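Local coordinates for glycoside hydrolase family 16 protein (Bacteroides ovatus, PDB 7KR6) that probably hydrolyses beta-glucans as an endo-glucanase, and holds a fluorinated glucose-containing inhibitor in its glycan-binding pocket, at residues R110-S115 with P127-M132. The protein carries 1 engineered substitution. Residues are numbered along the deposited sequence; the frame is centred on the assembly and turned at random.
With G2F (2-deoxy-2-fluoro-alpha-D-glucopyranose), chain C.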
ATOM      1  N   ARG A 110      23.385  10.575  -3.405  1.00 22.97           N
ATOM      2  CA  ARG A 110      23.620  11.761  -2.558  1.00 23.03           C
ATOM      3  C   ARG A 110      22.386  11.959  -1.694  1.00 22.37           C
ATOM      4  O   ARG A 110      21.313  11.467  -2.071  1.00 24.43           O
ATOM      5  CB  ARG A 110      23.803  13.045  -3.367  1.00 29.99           C
ATOM      6  CG  ARG A 110      24.943  13.001  -4.372  1.00 33.58           C
ATOM      7  CD  ARG A 110      26.289  12.879  -3.723  1.00 43.45           C
ATOM      8  NE  ARG A 110      27.278  13.170  -4.759  1.00 55.78           N
ATOM      9  CZ  ARG A 110      27.933  14.324  -4.912  1.00 53.49           C
ATOM     10  NH1 ARG A 110      28.790  14.451  -5.910  1.00 55.96           N
ATOM     11  NH2 ARG A 110      27.748  15.338  -4.080  1.00 55.55           N
ATOM     12  N   LYS A 111      22.576  12.653  -0.591  1.00 21.28           N
ATOM     13  CA  LYS A 111      21.444  13.081   0.265  1.00 21.69           C
ATOM     14  C   LYS A 111      20.718  14.238  -0.398  1.00 22.68           C
ATOM     15  O   LYS A 111      21.381  15.214  -0.827  1.00 23.88           O
ATOM     16  CB  LYS A 111      21.977  13.483   1.624  1.00 22.50           C
ATOM     17  CG  LYS A 111      20.893  13.790   2.645  1.00 25.68           C
ATOM     18  CD  LYS A 111      21.424  14.202   4.004  1.00 27.38           C
ATOM     19  CE  LYS A 111      20.345  14.070   5.044  1.00 30.83           C
ATOM     20  NZ  LYS A 111      20.804  14.573   6.355  1.00 30.26           N
ATOM     21  N   ILE A 112      19.379  14.173  -0.475  1.00 22.10           N
ATOM     22  CA  ILE A 112      18.574  15.302  -0.964  1.00 19.77           C
ATOM     23  C   ILE A 112      17.636  15.717   0.183  1.00 20.39           C
ATOM     24  O   ILE A 112      17.171  14.821   0.951  1.00 22.09           O
ATOM     25  CB  ILE A 112      17.813  14.999  -2.263  1.00 21.16           C
ATOM     26  CG1 ILE A 112      17.002  16.220  -2.707  1.00 20.36           C
ATOM     27  CG2 ILE A 112      17.007  13.732  -2.104  1.00 21.46           C
ATOM     28  CD1 ILE A 112      16.344  16.088  -4.031  1.00 20.53           C
ATOM     29  N   GLU A 113      17.483  17.019   0.373  1.00 20.14           N
ATOM     30  CA  GLU A 113      16.613  17.585   1.413  1.00 20.30           C
ATOM     31  C   GLU A 113      15.804  18.734   0.825  1.00 20.68           C
ATOM     32  O   GLU A 113      16.300  19.488  -0.038  1.00 20.80           O
ATOM     33  CB  GLU A 113      17.407  18.134   2.595  1.00 23.14           C
ATOM     34  CG  GLU A 113      18.276  17.100   3.249  1.00 27.27           C
ATOM     35  CD  GLU A 113      18.836  17.549   4.575  1.00 32.12           C
ATOM     36  OE1 GLU A 113      19.540  18.586   4.565  1.00 36.40           O
ATOM     37  OE2 GLU A 113      18.554  16.900   5.592  1.00 31.37           O
ATOM     38  N   ALA A 114      14.569  18.874   1.292  1.00 19.84           N
ATOM     39  CA  ALA A 114      13.730  20.027   0.952  1.00 19.48           C
ATOM     40  C   ALA A 114      12.962  20.459   2.193  1.00 19.77           C
ATOM     41  O   ALA A 114      12.577  19.591   2.987  1.00 21.32           O
ATOM     42  CB  ALA A 114      12.809  19.728  -0.180  1.00 19.95           C
ATOM     43  N   SER A 115      12.730  21.756   2.287  1.00 20.45           N
ATOM     44  CA  SER A 115      11.944  22.400   3.364  1.00 19.83           C
ATOM     45  C   SER A 115      10.583  22.788   2.783  1.00 19.41           C
ATOM     46  O   SER A 115      10.515  23.588   1.803  1.00 21.01           O
ATOM     47  CB  SER A 115      12.681  23.587   3.949  1.00 21.10           C
ATOM     48  OG  SER A 115      11.909  24.244   4.940  1.00 20.71           O
ATOM     49  N   PRO A 127      -0.226  16.237  -1.766  1.00 17.53           N
ATOM     50  CA  PRO A 127       1.121  16.768  -2.039  1.00 16.68           C
ATOM     51  C   PRO A 127       2.156  15.654  -2.053  1.00 17.94           C
ATOM     52  O   PRO A 127       2.005  14.677  -1.303  1.00 16.80           O
ATOM     53  CB  PRO A 127       1.422  17.618  -0.819  1.00 17.42           C
ATOM     54  CG  PRO A 127       0.575  16.981   0.303  1.00 17.11           C
ATOM     55  CD  PRO A 127      -0.690  16.545  -0.399  1.00 17.54           C
ATOM     56  N   ALA A 128       3.219  15.838  -2.846  1.00 17.04           N
ATOM     57  CA  ALA A 128       4.312  14.847  -2.890  1.00 15.60           C
ATOM     58  C   ALA A 128       5.641  15.524  -3.268  1.00 14.72           C
ATOM     59  O   ALA A 128       5.667  16.583  -3.965  1.00 17.06           O
ATOM     60  CB  ALA A 128       3.961  13.722  -3.830  1.00 16.46           C
ATOM     61  N   PHE A 129       6.699  14.936  -2.759  1.00 16.23           N
ATOM     62  CA  PHE A 129       8.107  15.250  -3.050  1.00 16.63           C
ATOM     63  C   PHE A 129       8.724  13.927  -3.467  1.00 16.19           C
ATOM     64  O   PHE A 129       8.732  12.994  -2.628  1.00 16.15           O
ATOM     65  CB  PHE A 129       8.739  15.838  -1.786  1.00 16.78           C
ATOM     66  CG  PHE A 129      10.242  15.979  -1.791  1.00 18.42           C
ATOM     67  CD1 PHE A 129      10.948  16.300  -2.956  1.00 19.13           C
ATOM     68  CD2 PHE A 129      10.950  15.805  -0.624  1.00 19.78           C
ATOM     69  CE1 PHE A 129      12.326  16.450  -2.908  1.00 19.66           C
ATOM     70  CE2 PHE A 129      12.325  15.973  -0.564  1.00 18.27           C
ATOM     71  CZ  PHE A 129      13.008  16.292  -1.725  1.00 18.59           C
ATOM     72  N   TRP A 130       9.207  13.836  -4.698  1.00 17.40           N
ATOM     73  CA  TRP A 130       9.556  12.519  -5.255  1.00 17.48           C
ATOM     74  C   TRP A 130      10.579  12.637  -6.384  1.00 17.06           C
ATOM     75  O   TRP A 130      11.017  13.728  -6.686  1.00 16.63           O
ATOM     76  CB  TRP A 130       8.261  11.830  -5.668  1.00 17.60           C
ATOM     77  CG  TRP A 130       7.349  12.552  -6.609  1.00 16.03           C
ATOM     78  CD1 TRP A 130       6.629  13.689  -6.382  1.00 18.05           C
ATOM     79  CD2 TRP A 130       6.879  12.039  -7.859  1.00 17.23           C
ATOM     80  NE1 TRP A 130       5.799  13.940  -7.434  1.00 18.31           N
ATOM     81  CE2 TRP A 130       5.934  12.949  -8.351  1.00 17.66           C
ATOM     82  CE3 TRP A 130       7.172  10.897  -8.616  1.00 16.91           C
ATOM     83  CZ2 TRP A 130       5.237  12.716  -9.528  1.00 18.60           C
ATOM     84  CZ3 TRP A 130       6.490  10.692  -9.783  1.00 17.41           C
ATOM     85  CH2 TRP A 130       5.545  11.585 -10.235  1.00 18.24           C
ATOM     86  N   MET A 131      10.992  11.485  -6.899  1.00 17.75           N
ATOM     87  CA  MET A 131      12.094  11.407  -7.876  1.00 18.40           C
ATOM     88  C   MET A 131      11.761  10.319  -8.880  1.00 17.89           C
ATOM     89  O   MET A 131      11.114   9.313  -8.494  1.00 17.70           O
ATOM     90  CB  MET A 131      13.415  11.098  -7.167  1.00 18.84           C
ATOM     91  CG  MET A 131      13.874  12.164  -6.228  1.00 19.41           C
ATOM     92  SD  MET A 131      15.180  11.595  -5.127  1.00 24.63           S
ATOM     93  CE  MET A 131      16.365  10.723  -6.164  1.00 23.30           C
ATOM     94  N   MET A 132      12.191  10.491 -10.131  1.00 18.18           N
ATOM     95  CA  MET A 132      12.146   9.372 -11.108  1.00 17.34           C
ATOM     96  C   MET A 132      13.471   9.297 -11.843  1.00 18.53           C
ATOM     97  O   MET A 132      14.200  10.285 -11.879  1.00 18.83           O
ATOM     98  CB  MET A 132      11.026   9.498 -12.138  1.00 17.79           C
ATOM     99  CG  MET A 132       9.622   9.227 -11.569  1.00 17.96           C
ATOM    100  SD  MET A 132       8.285   9.149 -12.765  1.00 20.03           S
ATOM    101  CE  MET A 132       7.941  10.869 -13.053  1.00 19.51           C
TER
HETATM  102  C1  G2F C   1       4.668   7.682  -7.105  1.00 17.26           C
HETATM  103  C2  G2F C   1       3.578   7.218  -8.009  1.00 18.10           C
HETATM  104  C3  G2F C   1       3.122   8.318  -8.945  1.00 17.79           C
HETATM  105  C4  G2F C   1       2.644   9.474  -8.102  1.00 16.81           C
HETATM  106  C5  G2F C   1       3.864   9.934  -7.244  1.00 17.43           C
HETATM  107  C6  G2F C   1       3.666  11.152  -6.372  1.00 18.70           C
HETATM  108  O3  G2F C   1       2.107   7.832  -9.817  1.00 18.78           O
HETATM  109  O4  G2F C   1       2.145  10.519  -9.009  1.00 18.64           O
HETATM  110  O5  G2F C   1       4.351   8.883  -6.385  1.00 18.90           O
HETATM  111  O6  G2F C   1       2.442  10.992  -5.561  1.00 19.33           O
HETATM  112  F2  G2F C   1       4.009   6.027  -8.668  1.00 20.54           F
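E113 OE2 has two partners, K111 NZ, in a salt bridge at 3.3 Å whose hydrogen bond is weak, and S200 OG, by a hydrogen bond, while I112 and A114 on the opposite side of the same strand press on F129. This alternation illustrates how the beta-sandwich (jelly roll) of family 16 glycoside hydrolases is filled: strands 112-115 and 127-132 run nearly antiparallel in facing layers, their segment axes coming within 9.6 Å, with no hydrogen bond across and buried apolar side chains in between. F129 is the central piece. Its ring reaches across to the other layer because chi1, 169°, swings CG to the far side of CB from the backbone N. A114 CB sits over one face, a CH-pi contact 4.1 Å from the ring centroid and 26° off the normal. I112 instead comes in at the edge, near the ring plane, where CD1 lies 4.1 Å from F129 CZ. The other branch of I112, CG2, meets M131 SD at 4.1 Å, the two side chains lying alongside and pointing opposite ways. F236 lies nearly parallel to the F129 ring, and I147 also touches F129. The alternate residues A128, W130 and M132 belong to the glycan pocket. There the indole of W130, its NE1 hydrogen-bonded to N237 OD1, forms a platform for the fluorinated sugar, whose C6 rests centrally on one indole face, 3.4 Å from its plane.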